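Local coordinates for erythromycin dehydratase (Saccharopolyspora erythraea, PDB 3EL6), which probably removes water from a beta-hydroxyacyl intermediate during erythromycin assembly, as the dehydratase domain of a modular polyketide synthase, at residues T272-G275 with M279-R282; A232-L237 with D295-R300; R201-K206 with V210-S215. One frame throughout, in Å; residues are numbered along the deposited sequence.

In the fold
All three contacts belong to the second half of the double hotdog fold, where a curved antiparallel sheet wraps a central helix. Interactions 1 and 3 join the two strands of a beta hairpin each, by backbone ladders: the first is small and lies at the surface, the second is longer, partly buried and reinforced by an arginine grip. Interaction 2 is buried and wholly apolar between side chains, setting the C-terminal part of helix 227-235 and the residues after it on strand 290-299. Met279 O of interaction 1 and Leu297 N of interaction 2, 2.8 Å apart, tie neighbouring strands, while Ala232 and Thr236 pack on Val214 and Ala212 of interaction 3.

Interaction 1: residues T272-G275 with M279-R282; sequences TPAG and MALR
Met279 reaches across to the partner strand: its terminal methyl CE sits over one face of the Thr272-Pro273 peptide, 3.5 Å from Thr272 C, while Met279 CB lies 3.2 Å from Thr272 O. A bend at the last torsion, chi3 76°, turns the methyl toward this peptide. The same methyl, Met279 CE, also lies 4.2 Å from Pro273 CD. Thr272 and Ala280 form an antiparallel hydrogen-bonded pair whose side chains share one face of the sheet: Thr272 OG1 lies 3.6 Å from Ala280 CB. Ala274, just past the strand end, directs its methyl at the other strand, and Ala274 CB reaches within 3.7 Å of Ala280 N. Two backbone hydrogen bonds hold the pair, Thr272 N to Ala280 O at 2.9 Å and Ala280 N to Thr272 O at 2.7 Å. A water hydrogen-bonded to Thr272 OG1 also donates weakly to Ala280 O. Away from the hairpin partner, Met279 touches Leu237 and Leu242. The hairpin of strands 266-273 and 278-284 is therefore two-sided: one face carries the threonine hydroxyl and its water beside the Ala280 methyl, whereas the methionine methyl adds van der Waals contact to a ladder held mainly by backbone hydrogen bonds.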
ATOM      1  N   THR A 272       5.197 -23.601  29.255  1.00 26.92           N
ATOM      2  CA  THR A 272       6.445 -23.998  29.926  1.00 30.21           C
ATOM      3  C   THR A 272       7.401 -22.798  30.138  1.00 30.45           C
ATOM      4  O   THR A 272       7.476 -21.893  29.302  1.00 28.04           O
ATOM      5  CB  THR A 272       7.098 -25.191  29.160  1.00 30.95           C
ATOM      6  OG1 THR A 272       7.230 -24.861  27.777  1.00 34.74           O
ATOM      7  CG2 THR A 272       6.177 -26.366  29.136  1.00 31.57           C
ATOM      8  N   PRO A 273       8.126 -22.759  31.271  1.00 32.81           N
ATOM      9  CA  PRO A 273       9.027 -21.622  31.554  1.00 33.71           C
ATOM     10  C   PRO A 273      10.041 -21.417  30.400  1.00 34.67           C
ATOM     11  O   PRO A 273      10.471 -22.384  29.764  1.00 33.84           O
ATOM     12  CB  PRO A 273       9.769 -22.076  32.842  1.00 34.50           C
ATOM     13  CG  PRO A 273       8.825 -23.014  33.499  1.00 33.97           C
ATOM     14  CD  PRO A 273       8.204 -23.790  32.335  1.00 32.36           C
ATOM     15  N   ALA A 274      10.342 -20.170  30.085  1.00 36.96           N
ATOM     16  CA  ALA A 274      11.269 -19.887  28.964  1.00 39.77           C
ATOM     17  C   ALA A 274      12.158 -18.689  29.266  1.00 41.96           C
ATOM     18  O   ALA A 274      12.315 -17.780  28.457  1.00 43.24           O
ATOM     19  CB  ALA A 274      10.522 -19.682  27.664  1.00 38.98           C
ATOM     20  N   GLY A 275      12.744 -18.677  30.442  1.00 44.74           N
ATOM     21  CA  GLY A 275      13.672 -17.613  30.738  1.00 47.15           C
ATOM     22  C   GLY A 275      12.923 -16.564  31.498  1.00 48.58           C
ATOM     23  O   GLY A 275      11.751 -16.763  31.839  1.00 49.70           O
ATOM     24  N   MET A 279       7.232 -17.496  28.897  1.00 29.02           N
ATOM     25  CA  MET A 279       6.923 -18.907  28.789  1.00 28.25           C
ATOM     26  C   MET A 279       6.708 -19.262  27.353  1.00 26.84           C
ATOM     27  O   MET A 279       6.299 -18.384  26.568  1.00 27.19           O
ATOM     28  CB  MET A 279       5.628 -19.283  29.560  1.00 28.00           C
ATOM     29  CG  MET A 279       5.681 -18.946  31.079  1.00 31.55           C
ATOM     30  SD  MET A 279       4.279 -19.672  32.023  1.00 33.93           S
ATOM     31  CE  MET A 279       4.796 -21.412  32.104  1.00 33.62           C
ATOM     32  N   ALA A 280       6.942 -20.533  27.015  1.00 25.33           N
ATOM     33  CA  ALA A 280       6.691 -21.090  25.684  1.00 25.42           C
ATOM     34  C   ALA A 280       5.300 -21.673  25.704  1.00 25.55           C
ATOM     35  O   ALA A 280       4.850 -22.130  26.737  1.00 25.50           O
ATOM     36  CB  ALA A 280       7.656 -22.182  25.379  1.00 26.92           C
ATOM     37  N   LEU A 281       4.616 -21.667  24.581  1.00 24.04           N
ATOM     38  CA  LEU A 281       3.262 -22.191  24.580  1.00 24.21           C
ATOM     39  C   LEU A 281       3.104 -23.233  23.519  1.00 23.18           C
ATOM     40  O   LEU A 281       3.563 -23.082  22.380  1.00 24.33           O
ATOM     41  CB  LEU A 281       2.257 -21.043  24.328  1.00 23.33           C
ATOM     42  CG  LEU A 281       2.120 -19.968  25.386  1.00 24.61           C
ATOM     43  CD1 LEU A 281       1.335 -18.735  24.912  1.00 23.08           C
ATOM     44  CD2 LEU A 281       1.366 -20.575  26.623  1.00 26.57           C
ATOM     45  N   ARG A 282       2.385 -24.300  23.830  1.00 21.78           N
ATOM     46  CA  ARG A 282       2.096 -25.272  22.831  1.00 22.43           C
ATOM     47  C   ARG A 282       0.601 -25.500  22.848  1.00 23.64           C
ATOM     48  O   ARG A 282       0.065 -25.810  23.909  1.00 25.06           O
ATOM     49  CB  ARG A 282       2.800 -26.596  23.191  1.00 23.40           C
ATOM     50  CG  ARG A 282       2.594 -27.663  22.149  1.00 25.50           C
ATOM     51  CD  ARG A 282       3.738 -28.690  22.178  1.00 33.39           C
ATOM     52  NE  ARG A 282       3.708 -29.590  21.009  1.00 37.23           N
ATOM     53  CZ  ARG A 282       4.435 -29.436  19.907  1.00 42.42           C
ATOM     54  NH1 ARG A 282       5.284 -28.407  19.786  1.00 42.63           N
ATOM     55  NH2 ARG A 282       4.299 -30.315  18.903  1.00 46.25           N
TER
HETATM   56  O   HOH W   1       4.979 -25.558  26.211  1.00 26.59           O

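Interaction 2: residues A232-L237 with D295-R300; sequences AVAQTL and DSLVVR
Leu297 lays its CD1 methyl between Ala234 and Leu237, 3.6 Å from Ala234 CB and 3.8 Å from Leu237 CD2. The branch reaches both because CG is set anti to the backbone N (chi1 -153°), which extends the side chain from strand 290-299 toward the helix. Leu237 crosses Leu297 obliquely, and its CD2 does most of the touching: besides the leucine methyl, Leu237 CD2 lies 3.7 Å from Leu297 O and 3.9 Å from Val299 CG1. One methyl thus bridges two inward-facing residues of the strand, with the carbonyl between them. On the helix side, Thr236 OG1 donates to Val233 O at 2.8 Å, nearly in line with the C=O bond, and Thr236 N also donates to this oxygen, so the threonine's buried hydroxyl is satisfied within its own turn. Around the cluster, Leu297 also packs on Pro251 and Trp254, and Leu237 on Leu242. This is the hotdog arrangement, a helix embraced by the concave side of a curved antiparallel sheet. With no hydrogen bond running between the two segments, residues 232-237 and the strand are joined here by van der Waals contact between buried apolar groups.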
ATOM      1  N   ALA A 232      -6.819 -15.633  25.914  1.00 23.18           N
ATOM      2  CA  ALA A 232      -7.030 -16.623  27.002  1.00 23.74           C
ATOM      3  C   ALA A 232      -5.882 -17.688  27.018  1.00 23.40           C
ATOM      4  O   ALA A 232      -5.438 -18.155  28.069  1.00 24.62           O
ATOM      5  CB  ALA A 232      -8.383 -17.249  26.858  1.00 23.22           C
ATOM      6  N   VAL A 233      -5.345 -18.034  25.863  1.00 23.70           N
ATOM      7  CA  VAL A 233      -4.091 -18.826  25.845  1.00 24.07           C
ATOM      8  C   VAL A 233      -2.953 -18.133  26.570  1.00 23.97           C
ATOM      9  O   VAL A 233      -2.273 -18.753  27.389  1.00 24.39           O
ATOM     10  CB  VAL A 233      -3.656 -19.129  24.399  1.00 24.20           C
ATOM     11  CG1 VAL A 233      -2.262 -19.688  24.362  1.00 26.41           C
ATOM     12  CG2 VAL A 233      -4.653 -20.074  23.762  1.00 25.52           C
ATOM     13  N   ALA A 234      -2.742 -16.849  26.291  1.00 22.77           N
ATOM     14  CA  ALA A 234      -1.761 -16.062  27.017  1.00 23.58           C
ATOM     15  C   ALA A 234      -2.094 -15.924  28.490  1.00 24.37           C
ATOM     16  O   ALA A 234      -1.194 -15.760  29.355  1.00 24.07           O
ATOM     17  CB  ALA A 234      -1.623 -14.648  26.352  1.00 23.86           C
ATOM     18  N   GLN A 235      -3.386 -15.966  28.811  1.00 24.27           N
ATOM     19  CA  GLN A 235      -3.761 -15.924  30.243  1.00 24.61           C
ATOM     20  C   GLN A 235      -3.164 -17.064  31.060  1.00 25.67           C
ATOM     21  O   GLN A 235      -3.048 -16.927  32.261  1.00 25.81           O
ATOM     22  CB  GLN A 235      -5.271 -15.880  30.445  1.00 24.62           C
ATOM     23  CG  GLN A 235      -5.952 -14.553  30.104  1.00 23.96           C
ATOM     24  CD  GLN A 235      -7.462 -14.723  30.253  1.00 27.99           C
ATOM     25  OE1 GLN A 235      -7.898 -15.381  31.196  1.00 26.51           O
ATOM     26  NE2 GLN A 235      -8.251 -14.219  29.278  1.00 25.46           N
ATOM     27  N   THR A 236      -2.768 -18.155  30.411  1.00 25.56           N
ATOM     28  CA  THR A 236      -2.219 -19.257  31.178  1.00 28.32           C
ATOM     29  C   THR A 236      -0.952 -18.810  31.927  1.00 28.98           C
ATOM     30  O   THR A 236      -0.553 -19.444  32.926  1.00 28.38           O
ATOM     31  CB  THR A 236      -1.952 -20.491  30.342  1.00 28.95           C
ATOM     32  OG1 THR A 236      -0.940 -20.189  29.373  1.00 30.15           O
ATOM     33  CG2 THR A 236      -3.248 -20.961  29.581  1.00 29.74           C
ATOM     34  N   LEU A 237      -0.282 -17.743  31.447  1.00 28.89           N
ATOM     35  CA  LEU A 237       0.932 -17.291  32.118  1.00 30.16           C
ATOM     36  C   LEU A 237       0.638 -16.801  33.529  1.00 31.73           C
ATOM     37  O   LEU A 237       1.546 -16.772  34.381  1.00 33.40           O
ATOM     38  CB  LEU A 237       1.650 -16.176  31.332  1.00 28.85           C
ATOM     39  CG  LEU A 237       2.670 -16.712  30.282  1.00 31.59           C
ATOM     40  CD1 LEU A 237       2.049 -17.592  29.258  1.00 26.73           C
ATOM     41  CD2 LEU A 237       3.470 -15.545  29.571  1.00 30.06           C
ATOM     42  N   ASP A 295       7.307 -19.688  20.680  1.00 24.12           N
ATOM     43  CA  ASP A 295       8.592 -20.033  21.312  1.00 26.19           C
ATOM     44  C   ASP A 295       8.776 -19.321  22.648  1.00 26.73           C
ATOM     45  O   ASP A 295       9.250 -19.931  23.637  1.00 27.22           O
ATOM     46  CB  ASP A 295       9.773 -19.710  20.389  1.00 27.48           C
ATOM     47  CG  ASP A 295       9.983 -20.756  19.312  1.00 34.58           C
ATOM     48  OD1 ASP A 295       9.203 -21.743  19.198  1.00 41.20           O
ATOM     49  OD2 ASP A 295      10.980 -20.609  18.545  1.00 43.06           O
ATOM     50  N   SER A 296       8.431 -18.040  22.715  1.00 25.91           N
ATOM     51  CA  SER A 296       8.312 -17.347  23.998  1.00 27.52           C
ATOM     52  C   SER A 296       7.383 -16.168  23.928  1.00 28.03           C
ATOM     53  O   SER A 296       7.410 -15.397  22.948  1.00 25.42           O
ATOM     54  CB  SER A 296       9.656 -16.842  24.574  1.00 28.81           C
ATOM     55  OG  SER A 296      10.407 -16.243  23.561  1.00 31.29           O
ATOM     56  N   LEU A 297       6.565 -16.051  24.980  1.00 26.59           N
ATOM     57  CA  LEU A 297       5.683 -14.931  25.170  1.00 28.34           C
ATOM     58  C   LEU A 297       6.280 -14.238  26.371  1.00 28.56           C
ATOM     59  O   LEU A 297       6.429 -14.862  27.444  1.00 27.04           O
ATOM     60  CB  LEU A 297       4.300 -15.447  25.589  1.00 28.33           C
ATOM     61  CG  LEU A 297       3.108 -14.568  25.233  1.00 31.79           C
ATOM     62  CD1 LEU A 297       1.926 -14.759  26.173  1.00 31.53           C
ATOM     63  CD2 LEU A 297       3.451 -13.122  24.974  1.00 29.36           C
ATOM     64  N   VAL A 298       6.606 -12.964  26.231  1.00 29.17           N
ATOM     65  CA  VAL A 298       7.296 -12.227  27.293  1.00 30.93           C
ATOM     66  C   VAL A 298       6.389 -11.174  27.860  1.00 34.04           C
ATOM     67  O   VAL A 298       5.710 -10.436  27.114  1.00 33.45           O
ATOM     68  CB  VAL A 298       8.544 -11.508  26.745  1.00 30.28           C
ATOM     69  CG1 VAL A 298       9.325 -10.864  27.889  1.00 31.47           C
ATOM     70  CG2 VAL A 298       9.386 -12.463  26.003  1.00 30.90           C
ATOM     71  N   VAL A 299       6.390 -11.067  29.184  1.00 36.88           N
ATOM     72  CA  VAL A 299       5.608 -10.035  29.845  1.00 41.12           C
ATOM     73  C   VAL A 299       6.537  -8.974  30.432  1.00 44.11           C
ATOM     74  O   VAL A 299       7.681  -9.239  30.763  1.00 44.58           O
ATOM     75  CB  VAL A 299       4.682 -10.633  30.928  1.00 41.28           C
ATOM     76  CG1 VAL A 299       3.716 -11.674  30.310  1.00 40.48           C
ATOM     77  CG2 VAL A 299       5.535 -11.282  32.022  1.00 42.44           C
ATOM     78  N   ARG A 300       6.045  -7.746  30.520  1.00 48.49           N
ATOM     79  CA  ARG A 300       6.856  -6.636  30.994  1.00 51.76           C
ATOM     80  C   ARG A 300       5.941  -5.642  31.653  1.00 52.94           C
ATOM     81  O   ARG A 300       4.728  -5.834  31.577  1.00 54.75           O
ATOM     82  CB  ARG A 300       7.566  -5.992  29.811  1.00 52.71           C
ATOM     83  CG  ARG A 300       7.701  -4.475  29.849  1.00 55.38           C
ATOM     84  CD  ARG A 300       7.670  -3.956  28.413  1.00 60.68           C
ATOM     85  NE  ARG A 300       8.716  -2.986  28.066  1.00 65.20           N
ATOM     86  CZ  ARG A 300      10.013  -3.270  27.917  1.00 67.14           C
ATOM     87  NH1 ARG A 300      10.863  -2.304  27.569  1.00 67.53           N
ATOM     88  NH2 ARG A 300      10.473  -4.505  28.136  1.00 67.04           N
TER

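Interaction 3: residues R201-K206 with V210-S215; sequences RAAWRK and VYAEVS
A classic beta bulge interrupts the regular pairing at one end of the hairpin: Arg201 and Ala202 both face Glu213, whose O accepts a firm bond from Arg201 N (2.8 Å) and a weak one from Ala202 N. The Arg201 side chain reaches back to the partner strand. Bent at its second torsion (chi2 -62°), it brings its guanidinium side-on to Ser215, where Arg201 NE and Arg201 NH2 both donate to Ser215 O, at 3.2 and 2.9 Å. The oxygen lies in the guanidinium plane, yet both nitrogens approach it from one face of the serine carbonyl. Further along, Trp204 and Tyr211 pair through two backbone bonds; their side chains cross at about a right angle, with Trp204 CE3 4.1 Å from Tyr211 CB. The indole presents its edge to Glu213, whose OE2 lies 3.6 Å from Trp204 CH2, the ring and carboxylate planes 75° apart. That oxygen is hydrogen-bonded to Trp169 NE1, and the Trp169 ring meets Trp204. At the far end Lys206 CB rests against Tyr211 CE2, 3.9 Å away. On the opposite face, Ala203 and Ala212 bring their methyls together. The hairpin of strands 200-206 and 209-215 thus combines a bulged antiparallel ladder of backbone hydrogen bonds with a charged grip on a neutral carbonyl, and the glutamate, held by an indole N-H, lies against an aromatic edge, a probably favourable electrostatic match.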
ATOM      1  N   ARG A 201     -11.008 -22.704  31.238  1.00 21.83           N
ATOM      2  CA  ARG A 201     -12.122 -23.587  31.665  1.00 23.40           C
ATOM      3  C   ARG A 201     -11.617 -24.619  32.729  1.00 24.91           C
ATOM      4  O   ARG A 201     -12.384 -25.086  33.606  1.00 24.11           O
ATOM      5  CB  ARG A 201     -12.714 -24.329  30.485  1.00 23.18           C
ATOM      6  CG  ARG A 201     -13.276 -23.431  29.355  1.00 22.39           C
ATOM      7  CD  ARG A 201     -14.476 -22.519  29.810  1.00 22.89           C
ATOM      8  NE  ARG A 201     -14.649 -21.475  28.776  1.00 21.43           N
ATOM      9  CZ  ARG A 201     -15.358 -20.367  28.908  1.00 19.68           C
ATOM     10  NH1 ARG A 201     -16.145 -20.204  29.974  1.00 18.88           N
ATOM     11  NH2 ARG A 201     -15.329 -19.446  27.943  1.00 17.96           N
ATOM     12  N   ALA A 202     -10.345 -25.005  32.620  1.00 23.21           N
ATOM     13  CA  ALA A 202      -9.737 -25.949  33.602  1.00 22.98           C
ATOM     14  C   ALA A 202      -8.225 -25.786  33.555  1.00 24.27           C
ATOM     15  O   ALA A 202      -7.697 -25.365  32.511  1.00 23.10           O
ATOM     16  CB  ALA A 202     -10.119 -27.394  33.216  1.00 22.85           C
ATOM     17  N   ALA A 203      -7.517 -26.024  34.665  1.00 23.00           N
ATOM     18  CA  ALA A 203      -6.073 -25.894  34.613  1.00 22.75           C
ATOM     19  C   ALA A 203      -5.429 -26.846  35.636  1.00 24.05           C
ATOM     20  O   ALA A 203      -6.059 -27.216  36.657  1.00 21.77           O
ATOM     21  CB  ALA A 203      -5.647 -24.468  34.939  1.00 20.21           C
ATOM     22  N   TRP A 204      -4.179 -27.192  35.359  1.00 22.11           N
ATOM     23  CA  TRP A 204      -3.398 -28.134  36.201  1.00 24.61           C
ATOM     24  C   TRP A 204      -1.950 -27.681  36.145  1.00 27.56           C
ATOM     25  O   TRP A 204      -1.564 -26.991  35.189  1.00 27.04           O
ATOM     26  CB  TRP A 204      -3.449 -29.540  35.643  1.00 22.29           C
ATOM     27  CG  TRP A 204      -4.817 -30.182  35.585  1.00 24.52           C
ATOM     28  CD1 TRP A 204      -5.425 -30.964  36.546  1.00 21.89           C
ATOM     29  CD2 TRP A 204      -5.726 -30.144  34.461  1.00 24.10           C
ATOM     30  NE1 TRP A 204      -6.658 -31.386  36.086  1.00 27.97           N
ATOM     31  CE2 TRP A 204      -6.867 -30.907  34.815  1.00 25.86           C
ATOM     32  CE3 TRP A 204      -5.686 -29.519  33.196  1.00 26.53           C
ATOM     33  CZ2 TRP A 204      -7.953 -31.078  33.952  1.00 26.13           C
ATOM     34  CZ3 TRP A 204      -6.782 -29.686  32.330  1.00 27.50           C
ATOM     35  CH2 TRP A 204      -7.891 -30.466  32.719  1.00 28.53           C
ATOM     36  N   ARG A 205      -1.131 -28.097  37.114  1.00 29.05           N
ATOM     37  CA  ARG A 205       0.249 -27.663  37.173  1.00 32.58           C
ATOM     38  C   ARG A 205       1.095 -28.855  37.498  1.00 34.17           C
ATOM     39  O   ARG A 205       0.647 -29.755  38.207  1.00 34.46           O
ATOM     40  CB  ARG A 205       0.391 -26.627  38.269  1.00 33.31           C
ATOM     41  CG  ARG A 205       1.765 -26.038  38.396  1.00 39.73           C
ATOM     42  CD  ARG A 205       1.690 -24.613  38.938  1.00 46.34           C
ATOM     43  NE  ARG A 205       3.030 -24.101  39.216  1.00 48.92           N
ATOM     44  CZ  ARG A 205       3.269 -22.963  39.860  1.00 49.58           C
ATOM     45  NH1 ARG A 205       2.249 -22.223  40.273  1.00 51.24           N
ATOM     46  NH2 ARG A 205       4.523 -22.571  40.089  1.00 49.74           N
ATOM     47  N   LYS A 206       2.291 -28.889  36.940  1.00 36.12           N
ATOM     48  CA  LYS A 206       3.294 -29.894  37.266  1.00 38.89           C
ATOM     49  C   LYS A 206       4.651 -29.172  37.237  1.00 40.38           C
ATOM     50  O   LYS A 206       5.020 -28.615  36.207  1.00 39.29           O
ATOM     51  CB  LYS A 206       3.283 -31.008  36.244  1.00 38.85           C
ATOM     52  CG  LYS A 206       4.218 -32.146  36.654  1.00 43.06           C
ATOM     53  CD  LYS A 206       4.715 -32.910  35.463  1.00 46.09           C
ATOM     54  CE  LYS A 206       3.598 -33.669  34.792  1.00 49.45           C
ATOM     55  NZ  LYS A 206       4.152 -34.355  33.583  1.00 53.78           N
ATOM     56  N   VAL A 210       2.216 -25.452  33.167  1.00 30.41           N
ATOM     57  CA  VAL A 210       0.792 -25.233  33.384  1.00 28.19           C
ATOM     58  C   VAL A 210       0.075 -25.843  32.206  1.00 26.83           C
ATOM     59  O   VAL A 210       0.525 -25.672  31.064  1.00 25.96           O
ATOM     60  CB  VAL A 210       0.506 -23.709  33.432  1.00 28.82           C
ATOM     61  CG1 VAL A 210      -1.009 -23.430  33.376  1.00 28.16           C
ATOM     62  CG2 VAL A 210       1.167 -23.064  34.658  1.00 30.37           C
ATOM     63  N   TYR A 211      -1.029 -26.574  32.439  1.00 24.04           N
ATOM     64  CA  TYR A 211      -1.786 -27.216  31.393  1.00 23.97           C
ATOM     65  C   TYR A 211      -3.173 -26.557  31.504  1.00 24.84           C
ATOM     66  O   TYR A 211      -3.648 -26.375  32.642  1.00 24.15           O
ATOM     67  CB  TYR A 211      -1.919 -28.710  31.688  1.00 25.10           C
ATOM     68  CG  TYR A 211      -0.553 -29.343  31.764  1.00 24.70           C
ATOM     69  CD1 TYR A 211      -0.009 -29.980  30.663  1.00 28.79           C
ATOM     70  CD2 TYR A 211       0.221 -29.174  32.900  1.00 26.93           C
ATOM     71  CE1 TYR A 211       1.304 -30.509  30.718  1.00 33.74           C
ATOM     72  CE2 TYR A 211       1.535 -29.688  32.963  1.00 32.12           C
ATOM     73  CZ  TYR A 211       2.044 -30.343  31.887  1.00 33.58           C
ATOM     74  OH  TYR A 211       3.337 -30.827  31.979  1.00 39.55           O
ATOM     75  N   ALA A 212      -3.830 -26.206  30.398  1.00 23.44           N
ATOM     76  CA  ALA A 212      -5.162 -25.552  30.602  1.00 22.93           C
ATOM     77  C   ALA A 212      -6.068 -25.955  29.451  1.00 22.90           C
ATOM     78  O   ALA A 212      -5.591 -26.233  28.370  1.00 23.48           O
ATOM     79  CB  ALA A 212      -5.021 -24.018  30.680  1.00 22.57           C
ATOM     80  N   GLU A 213      -7.391 -26.003  29.680  1.00 22.02           N
ATOM     81  CA  GLU A 213      -8.362 -26.141  28.616  1.00 22.63           C
ATOM     82  C   GLU A 213      -8.913 -24.726  28.457  1.00 22.55           C
ATOM     83  O   GLU A 213      -9.304 -24.104  29.444  1.00 22.47           O
ATOM     84  CB  GLU A 213      -9.492 -27.074  29.070  1.00 24.97           C
ATOM     85  CG  GLU A 213      -9.036 -28.564  29.028  1.00 26.50           C
ATOM     86  CD  GLU A 213     -10.066 -29.518  29.591  1.00 31.36           C
ATOM     87  OE1 GLU A 213     -11.172 -29.064  30.038  1.00 29.71           O
ATOM     88  OE2 GLU A 213      -9.745 -30.733  29.595  1.00 30.84           O
ATOM     89  N   VAL A 214      -8.972 -24.244  27.212  1.00 22.21           N
ATOM     90  CA  VAL A 214      -9.333 -22.853  26.964  1.00 22.50           C
ATOM     91  C   VAL A 214     -10.324 -22.903  25.799  1.00 20.09           C
ATOM     92  O   VAL A 214     -10.073 -23.560  24.818  1.00 19.58           O
ATOM     93  CB  VAL A 214      -8.099 -22.051  26.588  1.00 23.63           C
ATOM     94  CG1 VAL A 214      -8.547 -20.669  26.254  1.00 26.92           C
ATOM     95  CG2 VAL A 214      -7.081 -22.010  27.750  1.00 26.48           C
ATOM     96  N   SER A 215     -11.468 -22.217  25.889  1.00 20.35           N
ATOM     97  CA  SER A 215     -12.456 -22.283  24.803  1.00 18.45           C
ATOM     98  C   SER A 215     -13.387 -21.064  24.909  1.00 19.00           C
ATOM     99  O   SER A 215     -13.528 -20.472  25.978  1.00 18.58           O
ATOM    100  CB  SER A 215     -13.324 -23.559  24.811  1.00 19.24           C
ATOM    101  OG  SER A 215     -14.040 -23.647  26.062  1.00 19.16           O
TER